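Local coordinates for succinoglycan biosynthesis protein (Bacillus cereus ATCC 14579, PDB 3B55) that binds a calcium ion and is probably an erythromycin esterase-like hydrolase, although its substrate is not established, at residues S342-N352 with I404-G412; N369-Q377 with I421-Q432. The protein carries 1 engineered substitution. All coordinates share one frame; numbering follows the deposited sequence.

Interaction 1: S342-N352 with I404-G412; sequences SVYEGQYNVKN and IFAGITTEG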
loop_
_atom_site.group_PDB
_atom_site.type_symbol
_atom_site.label_atom_id
_atom_site.label_comp_id
_atom_site.label_asym_id
_atom_site.label_seq_id
_atom_site.Cartn_x
_atom_site.Cartn_y
_atom_site.Cartn_z
ATOM N N SER A 342 -4.356 14.367 -1.804
ATOM C CA SER A 342 -5.169 15.131 -0.876
ATOM C C SER A 342 -6.445 15.600 -1.563
ATOM O O SER A 342 -6.482 15.796 -2.778
ATOM C CB SER A 342 -4.372 16.316 -0.336
ATOM O OG SER A 342 -4.988 16.849 0.826
ATOM N N VAL A 343 -7.489 15.789 -0.773
ATOM C CA VAL A 343 -8.770 16.186 -1.319
ATOM C C VAL A 343 -9.280 17.496 -0.740
ATOM O O VAL A 343 -8.613 18.127 0.079
ATOM C CB VAL A 343 -9.801 15.081 -1.058
ATOM C CG1 VAL A 343 -9.411 13.820 -1.822
ATOM C CG2 VAL A 343 -9.869 14.787 0.436
ATOM N N TYR A 344 -10.476 17.887 -1.170
ATOM C CA TYR A 344 -11.103 19.117 -0.708
ATOM C C TYR A 344 -12.626 18.980 -0.605
ATOM O O TYR A 344 -13.182 18.977 0.491
ATOM C CB TYR A 344 -10.729 20.267 -1.647
ATOM C CG TYR A 344 -11.331 21.595 -1.258
ATOM C CD1 TYR A 344 -11.232 22.070 0.051
ATOM C CD2 TYR A 344 -12.008 22.377 -2.194
ATOM C CE1 TYR A 344 -11.797 23.285 0.420
ATOM C CE2 TYR A 344 -12.576 23.599 -1.836
ATOM C CZ TYR A 344 -12.465 24.047 -0.529
ATOM O OH TYR A 344 -13.024 25.253 -0.174
ATOM N N GLU A 345 -13.302 18.859 -1.742
ATOM C CA GLU A 345 -14.753 18.721 -1.731
ATOM C C GLU A 345 -15.193 17.464 -2.471
ATOM O O GLU A 345 -14.444 16.914 -3.286
ATOM C CB GLU A 345 -15.420 19.945 -2.372
ATOM C CG GLU A 345 -15.128 21.272 -1.678
ATOM C CD GLU A 345 -15.813 22.456 -2.355
ATOM O OE1 GLU A 345 -15.753 22.545 -3.600
ATOM O OE2 GLU A 345 -16.397 23.302 -1.641
ATOM N N GLY A 346 -16.407 17.003 -2.175
ATOM C CA GLY A 346 -16.915 15.816 -2.837
ATOM C C GLY A 346 -17.430 14.727 -1.916
ATOM O O GLY A 346 -17.554 14.922 -0.707
ATOM N N GLN A 347 -17.728 13.572 -2.506
ATOM C CA GLN A 347 -18.229 12.427 -1.764
ATOM C C GLN A 347 -17.369 11.201 -2.030
ATOM O O GLN A 347 -16.722 11.097 -3.073
ATOM C CB GLN A 347 -19.680 12.144 -2.150
ATOM C CG GLN A 347 -20.583 13.353 -1.978
ATOM C CD GLN A 347 -22.025 13.058 -2.315
ATOM O OE1 GLN A 347 -22.747 12.442 -1.528
ATOM N NE2 GLN A 347 -22.450 13.485 -3.500
ATOM N N TYR A 348 -17.372 10.270 -1.085
ATOM C CA TYR A 348 -16.573 9.065 -1.209
ATOM C C TYR A 348 -17.245 7.899 -0.507
ATOM O O TYR A 348 -18.159 8.096 0.298
ATOM C CB TYR A 348 -15.196 9.291 -0.585
ATOM C CG TYR A 348 -15.253 9.837 0.831
ATOM C CD1 TYR A 348 -15.430 11.203 1.068
ATOM C CD2 TYR A 348 -15.160 8.988 1.935
ATOM C CE1 TYR A 348 -15.513 11.709 2.366
ATOM C CE2 TYR A 348 -15.240 9.485 3.236
ATOM C CZ TYR A 348 -15.420 10.842 3.441
ATOM O OH TYR A 348 -15.533 11.333 4.713
ATOM N N ASN A 349 -16.796 6.686 -0.823
ATOM C CA ASN A 349 -17.340 5.495 -0.193
ATOM C C ASN A 349 -16.676 5.307 1.166
ATOM O O ASN A 349 -15.467 5.525 1.327
ATOM C CB ASN A 349 -17.078 4.242 -1.035
ATOM C CG ASN A 349 -17.973 4.156 -2.253
ATOM O OD1 ASN A 349 -19.181 4.368 -2.167
ATOM N ND2 ASN A 349 -17.385 3.830 -3.396
ATOM N N VAL A 350 -17.478 4.906 2.142
ATOM C CA VAL A 350 -16.993 4.663 3.490
ATOM C C VAL A 350 -18.032 3.783 4.172
ATOM O O VAL A 350 -19.188 3.761 3.751
ATOM C CB VAL A 350 -16.844 5.984 4.276
ATOM C CG1 VAL A 350 -18.217 6.640 4.480
ATOM C CG2 VAL A 350 -16.178 5.720 5.610
ATOM N N LYS A 351 -17.623 3.040 5.195
ATOM C CA LYS A 351 -18.565 2.194 5.921
ATOM C C LYS A 351 -19.392 3.080 6.854
ATOM O O LYS A 351 -18.840 3.884 7.604
ATOM C CB LYS A 351 -17.821 1.128 6.726
ATOM C CG LYS A 351 -17.237 0.013 5.862
ATOM C CD LYS A 351 -16.609 -1.075 6.716
ATOM C CE LYS A 351 -16.115 -2.235 5.865
ATOM N NZ LYS A 351 -15.255 -3.178 6.642
ATOM N N ASN A 352 -20.715 2.937 6.805
ATOM C CA ASN A 352 -21.597 3.754 7.640
ATOM C C ASN A 352 -21.732 3.289 9.087
ATOM O O ASN A 352 -20.982 2.430 9.554
ATOM C CB ASN A 352 -22.994 3.855 7.014
ATOM C CG ASN A 352 -23.636 2.506 6.790
ATOM O OD1 ASN A 352 -23.199 1.490 7.337
ATOM N ND2 ASN A 352 -24.699 2.490 5.999
ATOM N N ILE A 404 -5.740 17.545 8.923
ATOM C CA ILE A 404 -5.903 17.024 7.579
ATOM C C ILE A 404 -6.875 15.869 7.617
ATOM O O ILE A 404 -6.907 15.103 8.578
ATOM C CB ILE A 404 -4.579 16.513 6.977
ATOM C CG1 ILE A 404 -4.805 16.126 5.504
ATOM C CG2 ILE A 404 -4.075 15.305 7.772
ATOM C CD1 ILE A 404 -3.531 15.923 4.687
ATOM N N PHE A 405 -7.671 15.761 6.561
ATOM C CA PHE A 405 -8.647 14.693 6.416
ATOM C C PHE A 405 -7.932 13.351 6.666
ATOM O O PHE A 405 -6.891 13.079 6.080
ATOM C CB PHE A 405 -9.222 14.782 4.997
ATOM C CG PHE A 405 -10.026 13.592 4.580
ATOM C CD1 PHE A 405 -11.256 13.315 5.172
ATOM C CD2 PHE A 405 -9.565 12.762 3.564
ATOM C CE1 PHE A 405 -12.014 12.228 4.750
ATOM C CE2 PHE A 405 -10.314 11.672 3.136
ATOM C CZ PHE A 405 -11.541 11.408 3.729
ATOM N N ALA A 406 -8.485 12.520 7.550
ATOM C CA ALA A 406 -7.869 11.235 7.884
ATOM C C ALA A 406 -8.144 10.124 6.877
ATOM O O ALA A 406 -7.261 9.316 6.571
ATOM C CB ALA A 406 -8.306 10.802 9.277
ATOM N N GLY A 407 -9.374 10.069 6.385
ATOM C CA GLY A 407 -9.719 9.069 5.395
ATOM C C GLY A 407 -9.823 7.618 5.835
ATOM O O GLY A 407 -9.559 6.712 5.035
ATOM N N ILE A 408 -10.197 7.382 7.088
ATOM C CA ILE A 408 -10.339 6.015 7.579
ATOM C C ILE A 408 -11.547 5.362 6.891
ATOM O O ILE A 408 -12.527 6.031 6.554
ATOM C CB ILE A 408 -10.512 5.988 9.108
ATOM C CG1 ILE A 408 -9.312 6.672 9.764
ATOM C CG2 ILE A 408 -10.604 4.548 9.602
ATOM C CD1 ILE A 408 -7.971 6.110 9.292
ATOM N N THR A 409 -11.474 4.057 6.668
ATOM C CA THR A 409 -12.547 3.362 5.973
ATOM C C THR A 409 -13.856 3.222 6.748
ATOM O O THR A 409 -14.884 2.844 6.180
ATOM C CB THR A 409 -12.063 1.980 5.510
ATOM O OG1 THR A 409 -11.584 1.233 6.639
ATOM C CG2 THR A 409 -10.935 2.132 4.505
ATOM N N THR A 410 -13.826 3.530 8.040
ATOM C CA THR A 410 -15.038 3.452 8.849
ATOM C C THR A 410 -15.324 4.782 9.526
ATOM O O THR A 410 -14.414 5.448 10.014
ATOM C CB THR A 410 -14.939 2.374 9.947
ATOM O OG1 THR A 410 -14.858 1.076 9.343
ATOM C CG2 THR A 410 -16.171 2.428 10.859
ATOM N N GLU A 411 -16.596 5.164 9.532
ATOM C CA GLU A 411 -17.054 6.400 10.161
ATOM C C GLU A 411 -17.681 5.960 11.485
ATOM O O GLU A 411 -18.577 5.112 11.497
ATOM C CB GLU A 411 -18.112 7.087 9.286
ATOM C CG GLU A 411 -17.633 7.413 7.875
ATOM C CD GLU A 411 -17.348 8.896 7.658
ATOM O OE1 GLU A 411 -18.320 9.679 7.582
ATOM O OE2 GLU A 411 -16.158 9.274 7.554
ATOM N N GLY A 412 -17.205 6.514 12.596
ATOM C CA GLY A 412 -17.748 6.131 13.889
ATOM C C GLY A 412 -17.357 7.104 14.979
ATOM O O GLY A 412 -16.415 7.870 14.794
HETATM O O HOH W 1 -12.382 -1.823 7.655
#
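The carbonyl oxygen of Thr409 receives the backbone N-H of Lys351, with N and O 2.9 Å apart. Two residues on, Glu411 N gives its hydrogen to Lys351 O over 3.2 Å. The pair of bonds brackets Thr410 and makes a single beta bridge between it and Lys351, fixing the loop 406-412 to the end of strand 346-351. The side chain of Val350 lies beside this bridge: its CG2, anti to the backbone N, reaches the carbonyl O of Thr409, while Val350 CG1 lies 3.5 Å from Glu411 CG. The carboxylate of Glu411, whose chain is bent at chi2, has its OE2 near the edge of the Tyr348 ring, 3.6 Å from Tyr348 OH, and forms a salt bridge with Lys417. Tyr348 and Phe405 meet edge-to-face, the edge of Phe405 directed at the face of Tyr348 with CZ over its rim, the ring centroids 5.4 Å apart and the planes at 67°. On the far side of the bend at Glu345, Val343 CG2 packs against Phe405 CD2 at 3.7 Å, so the phenylalanine touches the chain both before and after the corner. A water joins Lys351 NZ and Thr409 OG1 through weak bonds. The side chain of Thr409 also touches His85, a calcium ligand, and lies about 5 Å from the ion. Strand 346-351 pairs with strand 357-362 as a hairpin, whereas strand 336-344 runs in the large mixed sheet, and Asn372 of helix 371-376 packs against both Val343 and Phe405.

Interaction 2: N369-Q377 with I421-Q432; sequences NSYNYIFGQ and ISLGKAFDILVQ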
loop_
_atom_site.group_PDB
_atom_site.type_symbol
_atom_site.label_atom_id
_atom_site.label_comp_id
_atom_site.label_asym_id
_atom_site.label_seq_id
_atom_site.Cartn_x
_atom_site.Cartn_y
_atom_site.Cartn_z
ATOM N N ASN A 369 -7.607 26.312 8.629
ATOM C CA ASN A 369 -6.239 26.021 9.054
ATOM C C ASN A 369 -5.805 24.644 8.583
ATOM O O ASN A 369 -4.656 24.250 8.775
ATOM C CB ASN A 369 -6.105 26.061 10.574
ATOM C CG ASN A 369 -6.464 27.399 11.152
ATOM O OD1 ASN A 369 -5.965 28.434 10.710
ATOM N ND2 ASN A 369 -7.332 27.391 12.157
ATOM N N SER A 370 -6.724 23.906 7.974
ATOM C CA SER A 370 -6.389 22.576 7.501
ATOM C C SER A 370 -5.736 22.625 6.125
ATOM O O SER A 370 -5.971 23.551 5.342
ATOM C CB SER A 370 -7.641 21.694 7.456
ATOM O OG SER A 370 -8.524 22.058 6.410
ATOM N N TYR A 371 -4.894 21.634 5.854
ATOM C CA TYR A 371 -4.217 21.517 4.575
ATOM C C TYR A 371 -5.231 21.389 3.443
ATOM O O TYR A 371 -4.991 21.868 2.333
ATOM C CB TYR A 371 -3.308 20.292 4.583
ATOM C CG TYR A 371 -2.090 20.445 5.463
ATOM C CD1 TYR A 371 -1.058 21.311 5.107
ATOM C CD2 TYR A 371 -1.947 19.696 6.632
ATOM C CE1 TYR A 371 0.087 21.418 5.879
ATOM C CE2 TYR A 371 -0.815 19.802 7.414
ATOM C CZ TYR A 371 0.205 20.659 7.031
ATOM O OH TYR A 371 1.360 20.723 7.777
ATOM N N ASN A 372 -6.356 20.738 3.729
ATOM C CA ASN A 372 -7.422 20.534 2.744
ATOM C C ASN A 372 -7.985 21.865 2.241
ATOM O O ASN A 372 -8.054 22.116 1.033
ATOM C CB ASN A 372 -8.543 19.704 3.372
ATOM C CG ASN A 372 -8.095 18.298 3.721
ATOM O OD1 ASN A 372 -8.120 17.403 2.879
ATOM N ND2 ASN A 372 -7.664 18.103 4.963
ATOM N N TYR A 373 -8.387 22.715 3.176
ATOM C CA TYR A 373 -8.942 24.020 2.831
ATOM C C TYR A 373 -7.913 24.852 2.071
ATOM O O TYR A 373 -8.206 25.413 1.015
ATOM C CB TYR A 373 -9.330 24.782 4.098
ATOM C CG TYR A 373 -9.950 26.133 3.821
ATOM C CD1 TYR A 373 -11.318 26.251 3.577
ATOM C CD2 TYR A 373 -9.166 27.292 3.767
ATOM C CE1 TYR A 373 -11.894 27.477 3.283
ATOM C CE2 TYR A 373 -9.737 28.535 3.474
ATOM C CZ TYR A 373 -11.107 28.613 3.230
ATOM O OH TYR A 373 -11.696 29.814 2.915
ATOM N N ILE A 374 -6.713 24.940 2.634
ATOM C CA ILE A 374 -5.643 25.720 2.045
ATOM C C ILE A 374 -5.278 25.269 0.630
ATOM O O ILE A 374 -5.250 26.093 -0.286
ATOM C CB ILE A 374 -4.436 25.726 2.996
ATOM C CG1 ILE A 374 -4.832 26.503 4.263
ATOM C CG2 ILE A 374 -3.225 26.356 2.321
ATOM C CD1 ILE A 374 -3.815 26.470 5.390
ATOM N N PHE A 375 -5.003 23.980 0.439
ATOM C CA PHE A 375 -4.692 23.481 -0.901
ATOM C C PHE A 375 -5.965 23.568 -1.751
ATOM O O PHE A 375 -5.906 23.666 -2.976
ATOM C CB PHE A 375 -4.209 22.026 -0.842
ATOM C CG PHE A 375 -2.727 21.885 -0.615
ATOM C CD1 PHE A 375 -1.852 21.791 -1.690
ATOM C CD2 PHE A 375 -2.205 21.878 0.676
ATOM C CE1 PHE A 375 -0.478 21.693 -1.485
ATOM C CE2 PHE A 375 -0.840 21.781 0.893
ATOM C CZ PHE A 375 0.028 21.689 -0.192
ATOM N N GLY A 376 -7.115 23.539 -1.085
ATOM C CA GLY A 376 -8.383 23.620 -1.785
ATOM C C GLY A 376 -8.668 24.982 -2.394
ATOM O O GLY A 376 -9.593 25.119 -3.196
ATOM N N GLN A 377 -7.894 25.996 -2.015
ATOM C CA GLN A 377 -8.099 27.332 -2.563
ATOM C C GLN A 377 -7.301 27.566 -3.851
ATOM O O GLN A 377 -7.426 28.622 -4.479
ATOM C CB GLN A 377 -7.741 28.400 -1.527
ATOM C CG GLN A 377 -8.604 28.360 -0.269
ATOM C CD GLN A 377 -10.085 28.275 -0.586
ATOM O OE1 GLN A 377 -10.673 27.195 -0.553
ATOM N NE2 GLN A 377 -10.690 29.410 -0.912
ATOM N N ILE A 421 -0.895 16.664 11.321
ATOM C CA ILE A 421 0.238 16.136 10.579
ATOM C C ILE A 421 1.064 17.280 10.034
ATOM O O ILE A 421 0.552 18.382 9.854
ATOM C CB ILE A 421 -0.254 15.261 9.379
ATOM C CG1 ILE A 421 0.920 14.513 8.741
ATOM C CG2 ILE A 421 -0.900 16.152 8.300
ATOM C CD1 ILE A 421 0.510 13.667 7.556
ATOM N N SER A 422 2.342 17.009 9.783
ATOM C CA SER A 422 3.261 17.985 9.203
ATOM C C SER A 422 3.400 17.505 7.761
ATOM O O SER A 422 4.128 16.548 7.473
ATOM C CB SER A 422 4.610 17.933 9.906
ATOM O OG SER A 422 4.438 18.208 11.277
ATOM N N LEU A 423 2.679 18.155 6.857
ATOM C CA LEU A 423 2.691 17.756 5.460
ATOM C C LEU A 423 4.077 17.666 4.849
ATOM O O LEU A 423 4.374 16.709 4.134
ATOM C CB LEU A 423 1.819 18.703 4.637
ATOM C CG LEU A 423 1.279 18.093 3.340
ATOM C CD1 LEU A 423 0.423 16.868 3.668
ATOM C CD2 LEU A 423 0.463 19.134 2.600
ATOM N N GLY A 424 4.913 18.664 5.118
ATOM C CA GLY A 424 6.262 18.666 4.580
ATOM C C GLY A 424 7.114 17.511 5.077
ATOM O O GLY A 424 8.049 17.096 4.399
ATOM N N LYS A 425 6.806 16.986 6.258
ATOM C CA LYS A 425 7.583 15.873 6.794
ATOM C C LYS A 425 7.024 14.524 6.347
ATOM O O LYS A 425 7.772 13.572 6.148
ATOM C CB LYS A 425 7.625 15.941 8.320
ATOM C CG LYS A 425 8.254 17.229 8.843
ATOM C CD LYS A 425 8.454 17.206 10.357
ATOM C CE LYS A 425 8.949 18.564 10.843
ATOM N NZ LYS A 425 9.496 18.534 12.233
ATOM N N ALA A 426 5.710 14.452 6.181
ATOM C CA ALA A 426 5.064 13.217 5.768
ATOM C C ALA A 426 5.273 12.876 4.292
ATOM O O ALA A 426 5.471 11.708 3.947
ATOM C CB ALA A 426 3.579 13.294 6.067
ATOM N N PHE A 427 5.243 13.887 3.426
ATOM C CA PHE A 427 5.397 13.649 1.994
ATOM C C PHE A 427 6.383 14.551 1.264
ATOM O O PHE A 427 6.549 15.729 1.596
ATOM C CB PHE A 427 4.049 13.792 1.287
ATOM C CG PHE A 427 2.966 12.914 1.838
ATOM C CD1 PHE A 427 2.981 11.539 1.613
ATOM C CD2 PHE A 427 1.917 13.464 2.571
ATOM C CE1 PHE A 427 1.957 10.717 2.110
ATOM C CE2 PHE A 427 0.887 12.654 3.074
ATOM C CZ PHE A 427 0.909 11.277 2.843
ATOM N N ASP A 428 7.015 13.986 0.241
ATOM C CA ASP A 428 7.960 14.717 -0.593
ATOM C C ASP A 428 7.151 15.371 -1.717
ATOM O O ASP A 428 7.471 16.461 -2.177
ATOM C CB ASP A 428 8.986 13.761 -1.223
ATOM C CG ASP A 428 9.788 12.987 -0.190
ATOM O OD1 ASP A 428 10.392 13.628 0.704
ATOM O OD2 ASP A 428 9.820 11.738 -0.275
ATOM N N ILE A 429 6.089 14.700 -2.150
ATOM C CA ILE A 429 5.268 15.214 -3.244
ATOM C C ILE A 429 3.781 15.097 -2.946
ATOM O O ILE A 429 3.314 14.041 -2.514
ATOM C CB ILE A 429 5.585 14.443 -4.540
ATOM C CG1 ILE A 429 7.082 14.581 -4.849
ATOM C CG2 ILE A 429 4.729 14.972 -5.711
ATOM C CD1 ILE A 429 7.586 13.633 -5.922
ATOM N N LEU A 430 3.038 16.180 -3.177
ATOM C CA LEU A 430 1.599 16.163 -2.941
ATOM C C LEU A 430 0.780 16.366 -4.214
ATOM O O LEU A 430 1.061 17.252 -5.021
ATOM C CB LEU A 430 1.178 17.238 -1.933
ATOM C CG LEU A 430 -0.329 17.126 -1.631
ATOM C CD1 LEU A 430 -0.547 16.406 -0.302
ATOM C CD2 LEU A 430 -0.966 18.496 -1.597
ATOM N N VAL A 431 -0.238 15.531 -4.377
ATOM C CA VAL A 431 -1.134 15.611 -5.516
ATOM C C VAL A 431 -2.508 15.976 -4.973
ATOM O O VAL A 431 -3.115 15.199 -4.234
ATOM C CB VAL A 431 -1.208 14.267 -6.255
ATOM C CG1 VAL A 431 -2.276 14.325 -7.334
ATOM C CG2 VAL A 431 0.155 13.941 -6.851
ATOM N N GLN A 432 -2.990 17.164 -5.330
ATOM C CA GLN A 432 -4.292 17.636 -4.861
ATOM C C GLN A 432 -5.373 17.453 -5.924
ATOM O O GLN A 432 -5.172 17.779 -7.090
ATOM C CB GLN A 432 -4.204 19.125 -4.481
ATOM C CG GLN A 432 -5.516 19.743 -3.997
ATOM C CD GLN A 432 -5.858 19.375 -2.554
ATOM O OE1 GLN A 432 -6.969 19.628 -2.084
ATOM N NE2 GLN A 432 -4.896 18.796 -1.842
#
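Tyr371 lays one face of its ring over Leu423 CB, which stands 3.7 Å from the ring centroid, a CH-pi contact displaced toward the rim. Beyond the ring, the hydroxyl accepts the backbone N-H of Leu423, with N and OH 3.0 Å apart and an angle of 168°. That N-H belongs to the first turn of helix 423-426, where the helix itself has no carbonyl to offer it, and the tyrosine supplies an acceptor in this buried place. The carbonyl oxygen of Ile421 lies in the ring plane at the edge, near Tyr371 CE2, and Ile421 CG2 meets the same carbon at 3.8 Å. Leu423 CD2, which also borders Tyr371 CD1, reaches Phe375 CE2 at 3.4 Å. Phe375, one helical turn after Tyr371, is covered on one face by Leu430 CD2, 3.5 Å from its centroid. With CG anti to the backbone N (chi1 -176°), Leu430 extends from its strand to that face. The side chain of Gln432, bent at chi2, packs obliquely against Phe375 CB. Helix 371-376 lies across strand 429-432 at 73°, its axis 10.3 Å from the strand's, while Phe383 and Ile385 of the neighbouring strand 382-386 pack against Phe375 and Ile404 of strand 402-405 packs against Tyr371.

In the fold
Interaction 2 is a buried contact, whereas interaction 1 is only partly so, grading from apolar packing around Phe405 to a water-linked, more open end at Lys351. Both reach the large mixed sheet, in which strands 336-344 and 429-433 are neighbours: Ser342 N lies 2.9 Å from Val431 O, a probable hydrogen bond. Helix 371-376, which carries the aromatics of interaction 2, also covers interaction 1 through Asn372, and the segments alternate along the chain. In interaction 1 a beta bridge, with a weakly bound water beside it, holds a loop near the calcium site; interaction 2, away from that site, relies on CH-pi packing and one tyrosine hydroxyl at a helix start.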